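Local coordinates for mandelate racemase / muconate lactonizing enzyme family protein (Agrobacterium tumefaciens, PDB 4DXK) that is of unknown specific function but belongs to the mandelate racemase subgroup of the enolase superfamily and probably has lyase or isomerase activity, at residues A[18-23]-A[84-89]; A[59-64]-A[93-98]; A[4-9]-A[47-52]. One frame throughout, in Å; residues are numbered along the deposited sequence. Where two conformers were deposited one is given.

Contact 1 of 3, residues A[18-23]-A[84-89]; sequences LWVLVH and NSAFDI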
ATOM      1  N   LEU A  18      12.004  43.380  -3.614  1.00  9.83           N
ATOM      2  CA  LEU A  18      11.128  44.168  -2.766  1.00  9.44           C
ATOM      3  C   LEU A  18      11.639  44.100  -1.340  1.00  8.47           C
ATOM      4  O   LEU A  18      11.904  43.005  -0.832  1.00  9.62           O
ATOM      5  CB  LEU A  18       9.695  43.625  -2.806  1.00  9.54           C
ATOM      6  CG  LEU A  18       8.704  44.382  -1.916  1.00  9.83           C
ATOM      7  CD1 LEU A  18       8.517  45.803  -2.420  1.00 11.74           C
ATOM      8  CD2 LEU A  18       7.365  43.685  -1.817  1.00 12.13           C
ATOM      9  N   TRP A  19      11.769  45.257  -0.692  1.00  8.55           N
ATOM     10  CA  TRP A  19      12.023  45.302   0.747  1.00  8.61           C
ATOM     11  C   TRP A  19      10.770  45.731   1.486  1.00  8.51           C
ATOM     12  O   TRP A  19      10.000  46.582   1.011  1.00  9.28           O
ATOM     13  CB  TRP A  19      13.216  46.207   1.090  1.00  9.60           C
ATOM     14  CG  TRP A  19      14.452  45.648   0.504  1.00  9.81           C
ATOM     15  CD1 TRP A  19      15.241  44.672   1.040  1.00  9.31           C
ATOM     16  CD2 TRP A  19      14.999  45.947  -0.783  1.00 11.81           C
ATOM     17  NE1 TRP A  19      16.275  44.377   0.185  1.00 10.47           N
ATOM     18  CE2 TRP A  19      16.142  45.137  -0.950  1.00 10.94           C
ATOM     19  CE3 TRP A  19      14.640  46.828  -1.810  1.00 12.02           C
ATOM     20  CZ2 TRP A  19      16.931  45.183  -2.104  1.00 12.30           C
ATOM     21  CZ3 TRP A  19      15.423  46.872  -2.951  1.00 13.27           C
ATOM     22  CH2 TRP A  19      16.555  46.059  -3.087  1.00 13.88           C
ATOM     23  N   VAL A  20      10.558  45.116   2.643  1.00  9.12           N
ATOM     24  CA  VAL A  20       9.453  45.459   3.522  1.00  9.61           C
ATOM     25  C   VAL A  20      10.059  45.869   4.850  1.00 10.29           C
ATOM     26  O   VAL A  20      10.824  45.106   5.458  1.00 11.78           O
ATOM     27  CB  VAL A  20       8.515  44.250   3.722  1.00 10.56           C
ATOM     28  CG1 VAL A  20       7.429  44.561   4.756  1.00 12.22           C
ATOM     29  CG2 VAL A  20       7.893  43.831   2.403  1.00 11.36           C
ATOM     30  N   LEU A  21       9.733  47.074   5.297  1.00  9.91           N
ATOM     31  CA  LEU A  21      10.249  47.602   6.558  1.00 11.64           C
ATOM     32  C   LEU A  21       9.096  47.769   7.530  1.00 10.93           C
ATOM     33  O   LEU A  21       8.085  48.412   7.219  1.00 12.00           O
ATOM     34  CB  LEU A  21      10.988  48.927   6.357  1.00 13.64           C
ATOM     35  CG  LEU A  21      12.376  48.820   5.718  1.00 14.78           C
ATOM     36  CD1 LEU A  21      12.289  48.607   4.220  1.00 18.87           C
ATOM     37  CD2 LEU A  21      13.215  50.046   6.034  1.00 27.87           C
ATOM     38  N   VAL A  22       9.233  47.156   8.695  1.00  9.01           N
ATOM     39  CA  VAL A  22       8.190  47.174   9.707  1.00  9.14           C
ATOM     40  C   VAL A  22       8.630  48.118  10.823  1.00  9.07           C
ATOM     41  O   VAL A  22       9.588  47.837  11.556  1.00  9.76           O
ATOM     42  CB  VAL A  22       7.935  45.756  10.259  1.00  8.41           C
ATOM     43  CG1 VAL A  22       6.867  45.794  11.341  1.00 10.41           C
ATOM     44  CG2 VAL A  22       7.509  44.814   9.140  1.00 10.07           C
ATOM     45  N   HIS A  23       7.956  49.259  10.922  1.00  9.13           N
ATOM     46  CA  HIS A  23       8.291  50.265  11.923  1.00  8.88           C
ATOM     47  C   HIS A  23       7.465  50.024  13.182  1.00  8.73           C
ATOM     48  O   HIS A  23       6.332  49.536  13.105  1.00 10.05           O
ATOM     49  CB  HIS A  23       7.995  51.664  11.389  1.00 10.94           C
ATOM     50  CG  HIS A  23       8.780  52.027  10.171  1.00 11.90           C
ATOM     51  ND1 HIS A  23       9.805  52.946  10.200  1.00 15.46           N
ATOM     52  CD2 HIS A  23       8.685  51.610   8.887  1.00 11.58           C
ATOM     53  CE1 HIS A  23      10.311  53.076   8.984  1.00 16.33           C
ATOM     54  NE2 HIS A  23       9.647  52.276   8.170  1.00 13.59           N
ATOM     55  N   ASN A  84       3.936  37.849   2.798  1.00  8.24           N
ATOM     56  CA  ASN A  84       3.933  37.351   4.173  1.00  7.28           C
ATOM     57  C   ASN A  84       5.324  36.970   4.640  1.00  6.96           C
ATOM     58  O   ASN A  84       5.693  37.181   5.802  1.00  7.67           O
ATOM     59  CB  ASN A  84       3.040  36.116   4.316  1.00  9.38           C
ATOM     60  CG  ASN A  84       1.579  36.413   4.100  1.00  8.70           C
ATOM     61  OD1 ASN A  84       1.149  37.564   4.073  1.00  9.10           O
ATOM     62  ND2 ASN A  84       0.791  35.347   3.950  1.00 10.20           N
ATOM     63  N   SER A  85       6.101  36.393   3.737  1.00  7.16           N
ATOM     64  CA  SER A  85       7.439  35.911   4.061  1.00  7.81           C
ATOM     65  C   SER A  85       8.402  37.065   4.317  1.00  7.06           C
ATOM     66  O   SER A  85       9.182  37.029   5.274  1.00  7.94           O
ATOM     67  CB  SER A  85       7.976  35.024   2.933  1.00  8.06           C
ATOM     68  OG  SER A  85       7.134  33.901   2.697  1.00  7.80           O
ATOM     69  N   ALA A  86       8.348  38.093   3.471  1.00  7.39           N
ATOM     70  CA  ALA A  86       9.171  39.281   3.684  1.00  7.01           C
ATOM     71  C   ALA A  86       8.823  39.919   5.022  1.00  7.10           C
ATOM     72  O   ALA A  86       9.711  40.303   5.790  1.00  7.84           O
ATOM     73  CB  ALA A  86       8.963  40.265   2.563  1.00  9.72           C
ATOM     74  N   PHE A  87       7.527  40.016   5.309  1.00  7.46           N
ATOM     75  CA  PHE A  87       7.060  40.548   6.586  1.00  8.17           C
ATOM     76  C   PHE A  87       7.594  39.734   7.769  1.00  6.79           C
ATOM     77  O   PHE A  87       8.076  40.297   8.751  1.00  8.19           O
ATOM     78  CB  PHE A  87       5.524  40.621   6.585  1.00  8.59           C
ATOM     79  CG  PHE A  87       4.925  41.083   7.880  1.00  7.06           C
ATOM     80  CD1 PHE A  87       4.983  42.419   8.249  1.00  9.20           C
ATOM     81  CD2 PHE A  87       4.303  40.181   8.729  1.00  9.36           C
ATOM     82  CE1 PHE A  87       4.435  42.840   9.444  1.00  9.56           C
ATOM     83  CE2 PHE A  87       3.748  40.604   9.929  1.00  9.32           C
ATOM     84  CZ  PHE A  87       3.813  41.928  10.279  1.00  9.70           C
ATOM     85  N   ASP A  88       7.539  38.408   7.661  1.00  7.05           N
ATOM     86  CA  ASP A  88       8.025  37.532   8.722  1.00  7.18           C
ATOM     87  C   ASP A  88       9.516  37.744   9.001  1.00  6.81           C
ATOM     88  O   ASP A  88       9.943  37.791  10.159  1.00  7.68           O
ATOM     89  CB  ASP A  88       7.744  36.075   8.358  1.00  7.21           C
ATOM     90  CG  ASP A  88       8.179  35.110   9.442  1.00  7.45           C
ATOM     91  OD1 ASP A  88       7.451  34.994  10.449  1.00  8.33           O
ATOM     92  OD2 ASP A  88       9.249  34.478   9.272  1.00  8.11           O
ATOM     93  N   ILE A  89      10.315  37.880   7.949  1.00  6.91           N
ATOM     94  CA  ILE A  89      11.743  38.130   8.113  1.00  7.73           C
ATOM     95  C   ILE A  89      11.954  39.421   8.924  1.00  7.27           C
ATOM     96  O   ILE A  89      12.779  39.480   9.843  1.00  7.36           O
ATOM     97  CB  ILE A  89      12.481  38.170   6.747  1.00  8.21           C
ATOM     98  CG1 ILE A  89      12.419  36.795   6.076  1.00  8.67           C
ATOM     99  CG2 ILE A  89      13.930  38.607   6.933  1.00  9.42           C
ATOM    100  CD1 ILE A  89      12.773  36.814   4.595  1.00 10.21           C
TER
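Val20 and Val22 both hold CG1 anti to the backbone N (chi1 174° for Val20), which leaves CG2 beside that N and directs it at helix 79-99. On the helix, Phe87 carries CG anti to its own N (chi1 177°), and this swings the ring out toward the strand although its CB does not aim there. Two separate contacts result. Val20 CG2 lies 3.7 Å from Ala86 CB, a methyl-to-methyl contact where the backbones come close, with Val20 CA 6.2 Å from Ala86 CA. One step along the same strand face, Val22 CG2 meets the CD1-CE1 bond of the phenyl ring, 3.6 Å from Phe87 CD1 and 3.7 Å from Phe87 CE1. It approaches the ring obliquely, and the two side chains cross at about a right angle. Such packing belongs to the N-terminal domain of the enolase superfamily, where an antiparallel sheet is covered by helices. The segment axes approach to 7.9 Å and run at 48° to each other; Val20 meets Ala86 and Val22 meets Phe87. Trp19 and Leu21 direct their CB atoms to the other face of the sheet. No hydrogen bond joins strand and helix here, and all four touching residues are buried. Phe87 also rests on Val53 of helix 38-53, while Ala86 reaches Thr34 on the adjoining strand. From the helix, Ser85 OG bonds to Gly296 N and Asp88 OD1 to Ser299 OG.

Contact 2 of 3, residues A[59-64]-A[93-98]; sequences LQIDLL and DIFGKA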
ATOM      1  N   LEU A  59       6.147  40.990  18.351  1.00  9.15           N
ATOM      2  CA  LEU A  59       6.823  39.858  18.985  1.00  9.50           C
ATOM      3  C   LEU A  59       5.995  38.570  18.975  1.00  8.46           C
ATOM      4  O   LEU A  59       6.530  37.495  19.261  1.00  8.97           O
ATOM      5  CB  LEU A  59       7.237  40.190  20.423  1.00 11.18           C
ATOM      6  CG  LEU A  59       8.242  41.323  20.620  1.00 16.51           C
ATOM      7  CD1 LEU A  59       8.606  41.465  22.098  1.00 18.21           C
ATOM      8  CD2 LEU A  59       9.475  41.089  19.776  1.00 19.06           C
ATOM      9  N   GLN A  60       4.698  38.663  18.683  1.00  8.41           N
ATOM     10  CA  GLN A  60       3.868  37.456  18.569  1.00  8.85           C
ATOM     11  C   GLN A  60       4.043  36.865  17.179  1.00  7.93           C
ATOM     12  O   GLN A  60       3.132  36.906  16.349  1.00  8.70           O
ATOM     13  CB  GLN A  60       2.404  37.790  18.842  1.00  9.03           C
ATOM     14  CG  GLN A  60       2.148  38.314  20.257  1.00 10.24           C
ATOM     15  CD  GLN A  60       0.701  38.647  20.487  1.00 11.19           C
ATOM     16  OE1 GLN A  60       0.195  39.638  19.967  1.00 13.92           O
ATOM     17  NE2 GLN A  60       0.007  37.806  21.242  1.00 14.08           N
ATOM     18  N   ILE A  61       5.239  36.352  16.903  1.00  7.59           N
ATOM     19  CA  ILE A  61       5.624  35.996  15.539  1.00  7.70           C
ATOM     20  C   ILE A  61       4.809  34.834  14.978  1.00  8.19           C
ATOM     21  O   ILE A  61       4.260  34.920  13.880  1.00  8.84           O
ATOM     22  CB  ILE A  61       7.140  35.719  15.421  1.00  7.42           C
ATOM     23  CG1 ILE A  61       7.934  36.967  15.821  1.00  9.23           C
ATOM     24  CG2 ILE A  61       7.506  35.283  14.000  1.00  9.33           C
ATOM     25  CD1 ILE A  61       9.444  36.831  15.625  1.00 10.50           C
ATOM     26  N   ASP A  62       4.719  33.749  15.737  1.00  8.02           N
ATOM     27  CA  ASP A  62       3.940  32.595  15.295  1.00  8.26           C
ATOM     28  C   ASP A  62       2.480  32.971  15.073  1.00  8.32           C
ATOM     29  O   ASP A  62       1.851  32.512  14.112  1.00  8.98           O
ATOM     30  CB  ASP A  62       4.043  31.454  16.308  1.00 10.06           C
ATOM     31  CG  ASP A  62       5.354  30.708  16.202  1.00 10.00           C
ATOM     32  OD1 ASP A  62       5.801  30.419  15.069  1.00 11.53           O
ATOM     33  OD2 ASP A  62       5.950  30.407  17.254  1.00 11.44           O
ATOM     34  N   LEU A  63       1.939  33.820  15.939  1.00  8.05           N
ATOM     35  CA  LEU A  63       0.549  34.242  15.804  1.00  8.90           C
ATOM     36  C   LEU A  63       0.335  35.096  14.549  1.00  8.98           C
ATOM     37  O   LEU A  63      -0.628  34.896  13.803  1.00  8.75           O
ATOM     38  CB  LEU A  63       0.100  35.017  17.044  1.00  9.64           C
ATOM     39  CG  LEU A  63      -1.345  35.514  17.031  1.00  9.95           C
ATOM     40  CD1 LEU A  63      -2.317  34.343  16.966  1.00 13.34           C
ATOM     41  CD2 LEU A  63      -1.619  36.399  18.240  1.00 12.80           C
ATOM     42  N   LEU A  64       1.232  36.045  14.303  1.00  8.85           N
ATOM     43  CA  LEU A  64       1.127  36.885  13.113  1.00  8.75           C
ATOM     44  C   LEU A  64       1.265  36.056  11.839  1.00  8.93           C
ATOM     45  O   LEU A  64       0.561  36.321  10.860  1.00  8.55           O
ATOM     46  CB  LEU A  64       2.150  38.026  13.149  1.00  8.59           C
ATOM     47  CG  LEU A  64       1.737  39.200  14.042  1.00  8.79           C
ATOM     48  CD1 LEU A  64       2.921  40.111  14.374  1.00 11.35           C
ATOM     49  CD2 LEU A  64       0.614  40.011  13.386  1.00 12.44           C
ATOM     50  N   ASP A  93      13.936  40.172  12.552  1.00  7.81           N
ATOM     51  CA  ASP A  93      14.895  41.266  12.712  1.00  7.65           C
ATOM     52  C   ASP A  93      14.520  42.138  13.922  1.00  8.64           C
ATOM     53  O   ASP A  93      15.377  42.436  14.751  1.00  8.69           O
ATOM     54  CB  ASP A  93      14.926  42.078  11.416  1.00  8.65           C
ATOM     55  CG  ASP A  93      16.091  43.047  11.332  1.00  8.74           C
ATOM     56  OD1 ASP A  93      17.206  42.752  11.836  1.00  9.61           O
ATOM     57  OD2 ASP A  93      15.865  44.118  10.726  1.00  9.43           O
ATOM     58  N   ILE A  94      13.246  42.514  14.047  1.00  7.98           N
ATOM     59  CA  ILE A  94      12.787  43.264  15.222  1.00  8.60           C
ATOM     60  C   ILE A  94      13.051  42.495  16.517  1.00  7.63           C
ATOM     61  O   ILE A  94      13.545  43.061  17.484  1.00  9.00           O
ATOM     62  CB  ILE A  94      11.280  43.594  15.122  1.00  8.60           C
ATOM     63  CG1 ILE A  94      11.047  44.687  14.084  1.00  9.50           C
ATOM     64  CG2 ILE A  94      10.701  44.013  16.472  1.00 10.46           C
ATOM     65  CD1 ILE A  94       9.619  44.787  13.622  1.00  9.57           C
ATOM     66  N   PHE A  95      12.713  41.208  16.536  1.00  7.94           N
ATOM     67  CA  PHE A  95      12.869  40.381  17.729  1.00  8.53           C
ATOM     68  C   PHE A  95      14.354  40.340  18.129  1.00  7.58           C
ATOM     69  O   PHE A  95      14.693  40.498  19.306  1.00  9.24           O
ATOM     70  CB  PHE A  95      12.293  38.993  17.404  1.00  8.77           C
ATOM     71  CG  PHE A  95      12.255  38.004  18.558  1.00  9.15           C
ATOM     72  CD1 PHE A  95      12.374  38.392  19.881  1.00 10.87           C
ATOM     73  CD2 PHE A  95      12.067  36.655  18.275  1.00  9.66           C
ATOM     74  CE1 PHE A  95      12.323  37.438  20.901  1.00 11.05           C
ATOM     75  CE2 PHE A  95      12.023  35.709  19.288  1.00 11.60           C
ATOM     76  CZ  PHE A  95      12.143  36.106  20.594  1.00 10.73           C
ATOM     77  N   GLY A  96      15.245  40.189  17.153  1.00  7.86           N
ATOM     78  CA  GLY A  96      16.672  40.219  17.429  1.00  9.41           C
ATOM     79  C   GLY A  96      17.143  41.551  17.990  1.00  8.53           C
ATOM     80  O   GLY A  96      17.882  41.611  18.978  1.00  9.18           O
ATOM     81  N   LYS A  97      16.707  42.638  17.374  1.00  8.77           N
ATOM     82  CA  LYS A  97      17.066  43.953  17.888  1.00  9.57           C
ATOM     83  C   LYS A  97      16.520  44.189  19.296  1.00  9.91           C
ATOM     84  O   LYS A  97      17.206  44.783  20.137  1.00 11.91           O
ATOM     85  CB  LYS A  97      16.601  45.049  16.940  1.00 10.72           C
ATOM     86  CG  LYS A  97      17.341  45.038  15.631  1.00 11.33           C
ATOM     87  CD  LYS A  97      16.840  46.150  14.731  1.00 14.76           C
ATOM     88  CE  LYS A  97      17.426  46.029  13.348  1.00 13.06           C
ATOM     89  NZ  LYS A  97      17.033  47.156  12.469  1.00 12.58           N
ATOM     90  N   ALA A  98      15.298  43.740  19.564  1.00 10.36           N
ATOM     91  CA  ALA A  98      14.675  43.945  20.875  1.00 10.79           C
ATOM     92  C   ALA A  98      15.413  43.196  21.976  1.00 12.24           C
ATOM     93  O   ALA A  98      15.403  43.611  23.139  1.00 14.87           O
ATOM     94  CB  ALA A  98      13.213  43.518  20.843  1.00 13.24           C
TER
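Two helices of the N-terminal domain pack here: the first turn of helix 61-68, with the loop that leads into it, meets the later part of helix 79-99 through Leu59, Ile61 and Phe95. The phenyl ring of Phe95 is approached at both of its ortho carbons. Leu59 CD2 stands 4.0 Å from Phe95 CD1, and the same methyl is just as close to Phe95 CA; the leucine crosses the aromatic side chain at about a right angle. At the other ortho carbon, Ile61 CD1 comes to 3.7 Å from Phe95 CD2. Ile61 reaches that far because its chain is extended about the CB-CG1 bond (chi2 -175°), with CD1 anti to CA, bringing the terminal methyl also to the root of the ring, 4.0 Å from Phe95 CB. Both methyls come in obliquely to the ring plane. Between the two aliphatic residues, Gln60 is the centre of an inverse gamma turn, closed by a weak bond of 2.9 Å from Ile61 N to Leu59 O, and it also occupies the N-cap position of helix 61-68. Gln105 of the second subunit packs on Phe95 and bonds through NE2 to Leu59 O, so the contact borders a subunit interface. Within the chain, Ile61 also lies on Leu91 and Trp92 of helix 79-99, and Ile94 turns that helix's neighbouring flank to Val22 and Thr24 of strand 17-24.

Contact 3 of 3, residues A[4-9]-A[47-52]; sequences TKLETV and EYIAPR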
ATOM      1  N   THR A   4       3.721  50.357  13.870  1.00 10.49           N
ATOM      2  CA  THR A   4       3.131  51.648  13.547  1.00 10.57           C
ATOM      3  C   THR A   4       3.015  51.894  12.050  1.00 12.08           C
ATOM      4  O   THR A   4       2.105  52.597  11.606  1.00 14.69           O
ATOM      5  CB  THR A   4       3.960  52.788  14.141  1.00 12.15           C
ATOM      6  OG1 THR A   4       5.332  52.572  13.793  1.00 14.32           O
ATOM      7  CG2 THR A   4       3.798  52.844  15.660  1.00 14.04           C
ATOM      8  N   LYS A   5       3.985  51.413  11.275  0.51 12.73           N
ATOM      9  CA  LYS A   5       3.993  51.659   9.831  0.51 12.71           C
ATOM     10  C   LYS A   5       4.537  50.464   9.072  0.51 10.19           C
ATOM     11  O   LYS A   5       5.417  49.757   9.561  0.51 12.66           O
ATOM     12  CB  LYS A   5       4.872  52.864   9.475  0.51 10.81           C
ATOM     13  CG  LYS A   5       4.581  54.137  10.229  0.51 14.23           C
ATOM     14  CD  LYS A   5       5.677  55.169  10.007  0.51 24.74           C
ATOM     15  CE  LYS A   5       5.936  55.403   8.527  0.51 28.59           C
ATOM     16  NZ  LYS A   5       6.909  56.516   8.292  0.51 34.31           N
ATOM     17  N   LEU A   6       4.019  50.254   7.868  1.00 10.95           N
ATOM     18  CA  LEU A   6       4.616  49.322   6.923  1.00 11.12           C
ATOM     19  C   LEU A   6       5.127  50.112   5.746  1.00 10.09           C
ATOM     20  O   LEU A   6       4.385  50.890   5.131  1.00 12.87           O
ATOM     21  CB  LEU A   6       3.609  48.302   6.402  1.00 16.08           C
ATOM     22  CG  LEU A   6       3.051  47.235   7.325  1.00 15.42           C
ATOM     23  CD1 LEU A   6       2.404  46.124   6.488  1.00 13.20           C
ATOM     24  CD2 LEU A   6       4.131  46.687   8.256  1.00 16.71           C
ATOM     25  N   GLU A   7       6.394  49.911   5.421  1.00 10.24           N
ATOM     26  CA  GLU A   7       7.042  50.628   4.335  1.00 11.96           C
ATOM     27  C   GLU A   7       7.532  49.605   3.322  1.00 12.93           C
ATOM     28  O   GLU A   7       8.135  48.595   3.696  1.00 14.82           O
ATOM     29  CB  GLU A   7       8.213  51.446   4.887  1.00 12.08           C
ATOM     30  CG  GLU A   7       9.096  52.079   3.825  1.00 14.62           C
ATOM     31  CD  GLU A   7      10.291  52.806   4.419  1.00 17.37           C
ATOM     32  OE1 GLU A   7      10.557  52.665   5.634  1.00 17.25           O
ATOM     33  OE2 GLU A   7      10.975  53.525   3.668  1.00 16.77           O
ATOM     34  N   THR A   8       7.264  49.842   2.045  1.00  9.92           N
ATOM     35  CA  THR A   8       7.858  49.026   1.000  1.00 10.18           C
ATOM     36  C   THR A   8       8.830  49.867   0.190  1.00  9.87           C
ATOM     37  O   THR A   8       8.607  51.064  -0.019  1.00 10.75           O
ATOM     38  CB  THR A   8       6.797  48.425   0.080  1.00  9.71           C
ATOM     39  OG1 THR A   8       5.888  49.453  -0.332  1.00 10.89           O
ATOM     40  CG2 THR A   8       6.026  47.323   0.803  1.00 11.13           C
ATOM     41  N   VAL A   9       9.909  49.235  -0.268  1.00 10.15           N
ATOM     42  CA  VAL A   9      10.959  49.910  -1.020  1.00 10.64           C
ATOM     43  C   VAL A   9      11.284  49.083  -2.251  1.00 10.17           C
ATOM     44  O   VAL A   9      11.457  47.860  -2.163  1.00 10.58           O
ATOM     45  CB  VAL A   9      12.240  50.065  -0.174  1.00 11.35           C
ATOM     46  CG1 VAL A   9      13.313  50.823  -0.946  1.00 14.16           C
ATOM     47  CG2 VAL A   9      11.939  50.768   1.135  1.00 14.74           C
ATOM     48  N   GLU A  47      -2.434  46.336   0.719  1.00 10.44           N
ATOM     49  CA  GLU A  47      -3.858  46.001   0.613  1.00 11.50           C
ATOM     50  C   GLU A  47      -4.299  45.045   1.722  1.00 10.33           C
ATOM     51  O   GLU A  47      -5.393  45.192   2.280  1.00 11.71           O
ATOM     52  CB  GLU A  47      -4.181  45.387  -0.765  1.00 12.40           C
ATOM     53  CG  GLU A  47      -5.680  45.061  -0.986  1.00 14.39           C
ATOM     54  CD  GLU A  47      -6.005  44.457  -2.364  1.00 12.43           C
ATOM     55  OE1 GLU A  47      -5.194  43.664  -2.881  1.00 13.11           O
ATOM     56  OE2 GLU A  47      -7.083  44.760  -2.925  1.00 14.22           O
ATOM     57  N   TYR A  48      -3.449  44.073   2.039  1.00 10.38           N
ATOM     58  CA  TYR A  48      -3.824  42.940   2.888  1.00  9.34           C
ATOM     59  C   TYR A  48      -3.091  42.906   4.231  1.00  9.46           C
ATOM     60  O   TYR A  48      -3.720  42.767   5.282  1.00 10.98           O
ATOM     61  CB  TYR A  48      -3.578  41.625   2.137  1.00 10.33           C
ATOM     62  CG  TYR A  48      -4.212  40.424   2.802  1.00 10.82           C
ATOM     63  CD1 TYR A  48      -3.539  39.685   3.771  1.00 11.01           C
ATOM     64  CD2 TYR A  48      -5.501  40.038   2.462  1.00 13.11           C
ATOM     65  CE1 TYR A  48      -4.132  38.596   4.381  1.00 11.66           C
ATOM     66  CE2 TYR A  48      -6.105  38.952   3.061  1.00 14.04           C
ATOM     67  CZ  TYR A  48      -5.416  38.234   4.015  1.00 13.95           C
ATOM     68  OH  TYR A  48      -6.040  37.156   4.603  1.00 15.54           O
ATOM     69  N   ILE A  49      -1.767  43.019   4.208  1.00  8.37           N
ATOM     70  CA  ILE A  49      -1.010  42.908   5.452  1.00  9.55           C
ATOM     71  C   ILE A  49      -1.236  44.124   6.357  1.00  8.43           C
ATOM     72  O   ILE A  49      -1.555  43.967   7.539  1.00 10.09           O
ATOM     73  CB  ILE A  49       0.503  42.682   5.227  1.00  7.99           C
ATOM     74  CG1 ILE A  49       0.740  41.411   4.410  1.00  9.51           C
ATOM     75  CG2 ILE A  49       1.225  42.593   6.565  1.00 10.13           C
ATOM     76  CD1 ILE A  49       2.204  41.043   4.255  1.00  9.86           C
ATOM     77  N   ALA A  50      -1.086  45.323   5.805  1.00  8.98           N
ATOM     78  CA  ALA A  50      -1.178  46.544   6.605  1.00 10.48           C
ATOM     79  C   ALA A  50      -2.427  46.650   7.499  1.00 10.92           C
ATOM     80  O   ALA A  50      -2.288  46.872   8.701  1.00 11.32           O
ATOM     81  CB  ALA A  50      -1.025  47.773   5.724  1.00 12.45           C
ATOM     82  N   PRO A  51      -3.640  46.469   6.940  1.00 10.65           N
ATOM     83  CA  PRO A  51      -4.796  46.615   7.838  1.00 11.69           C
ATOM     84  C   PRO A  51      -4.849  45.548   8.930  1.00 11.68           C
ATOM     85  O   PRO A  51      -5.507  45.766   9.953  1.00 14.23           O
ATOM     86  CB  PRO A  51      -6.003  46.495   6.896  1.00 14.96           C
ATOM     87  CG  PRO A  51      -5.487  45.800   5.685  1.00 19.36           C
ATOM     88  CD  PRO A  51      -4.056  46.238   5.544  1.00 12.98           C
ATOM     89  N   ARG A  52      -4.168  44.421   8.731  1.00 10.54           N
ATOM     90  CA  ARG A  52      -4.169  43.352   9.716  1.00 11.38           C
ATOM     91  C   ARG A  52      -3.076  43.470  10.771  1.00 13.71           C
ATOM     92  O   ARG A  52      -3.150  42.813  11.811  1.00 15.93           O
ATOM     93  CB  ARG A  52      -4.052  41.997   9.025  1.00 12.95           C
ATOM     94  CG  ARG A  52      -5.320  41.613   8.306  1.00 12.39           C
ATOM     95  CD  ARG A  52      -5.132  40.406   7.407  1.00 13.82           C
ATOM     96  NE  ARG A  52      -6.406  39.987   6.831  1.00 16.62           N
ATOM     97  CZ  ARG A  52      -7.019  40.611   5.833  1.00 17.35           C
ATOM     98  NH1 ARG A  52      -6.476  41.684   5.274  1.00 18.60           N
ATOM     99  NH2 ARG A  52      -8.184  40.157   5.382  1.00 22.30           N
TER
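Thr8 OG1 is gripped by Glu42 OE2 and His46 NE2 of helix 38-53, and two residues earlier on the same strand Leu6 packs onto Ile49 and Ala50 of that helix. Strand 3-11 is an inner strand of the antiparallel sheet of the enolase-type N-terminal domain, between 17-24 and 390-396, and helix 38-53 packs against it. The apolar contact rests on one methyl. With CG beside the backbone N (chi1 -69°), Leu6 extends from the sheet and sets CD1 directly on the helix backbone, 3.6 Å from Ala50 CA and equally near Ala50 N. The same methyl is 3.9 Å from Ala50 CB and 3.7 Å from Ile49 CG2, so it settles where two consecutive residues join instead of meeting one side chain end on. Phe87 of helix 79-99 touches both Leu6 and Ile49 and so closes this site from a further helix. Nearer the start of the strand, Thr4 and Lys5 both face His23 in a classic beta bulge. The helix is irregular around the residues that Leu6 meets: a wider pi-type turn spans 47-49, and it is kinked at Pro51, whose N has no bond to the preceding turn. Arg52 N then bonds back only three residues, to Ile49 O at 2.9 Å, a tight 3-10-type turn. The Arg52 side chain folds back over this uneven turn. Its NH1 donates to Tyr48 O at 3.0 Å with an N-H...O angle of 152°, with Tyr48 O lying close to the guanidinium plane of Arg52. That same NH1 of Arg52 lies over the centre of the Tyr48 ring, 3.3 Å above its plane.

All three contacts lie in the N-terminal domain, on the same side of the chain's centre. Contacts 1 and 3 have centres about 9 Å apart and place helices 79-99 and 38-53 against neighbouring strands of one antiparallel sheet, 17-24 and 3-11. Contact 2 shares helix 79-99 with contact 1, their centres about 12 Å apart; contacts 2 and 3, about 16 Å apart, do not touch. Along the chain contact 3 closes before contact 2 opens, whereas contact 1 interleaves with both. Helix 79-99 thus joins the sheet to helix 61-68, combining strands and helices well separated in sequence into one compact domain.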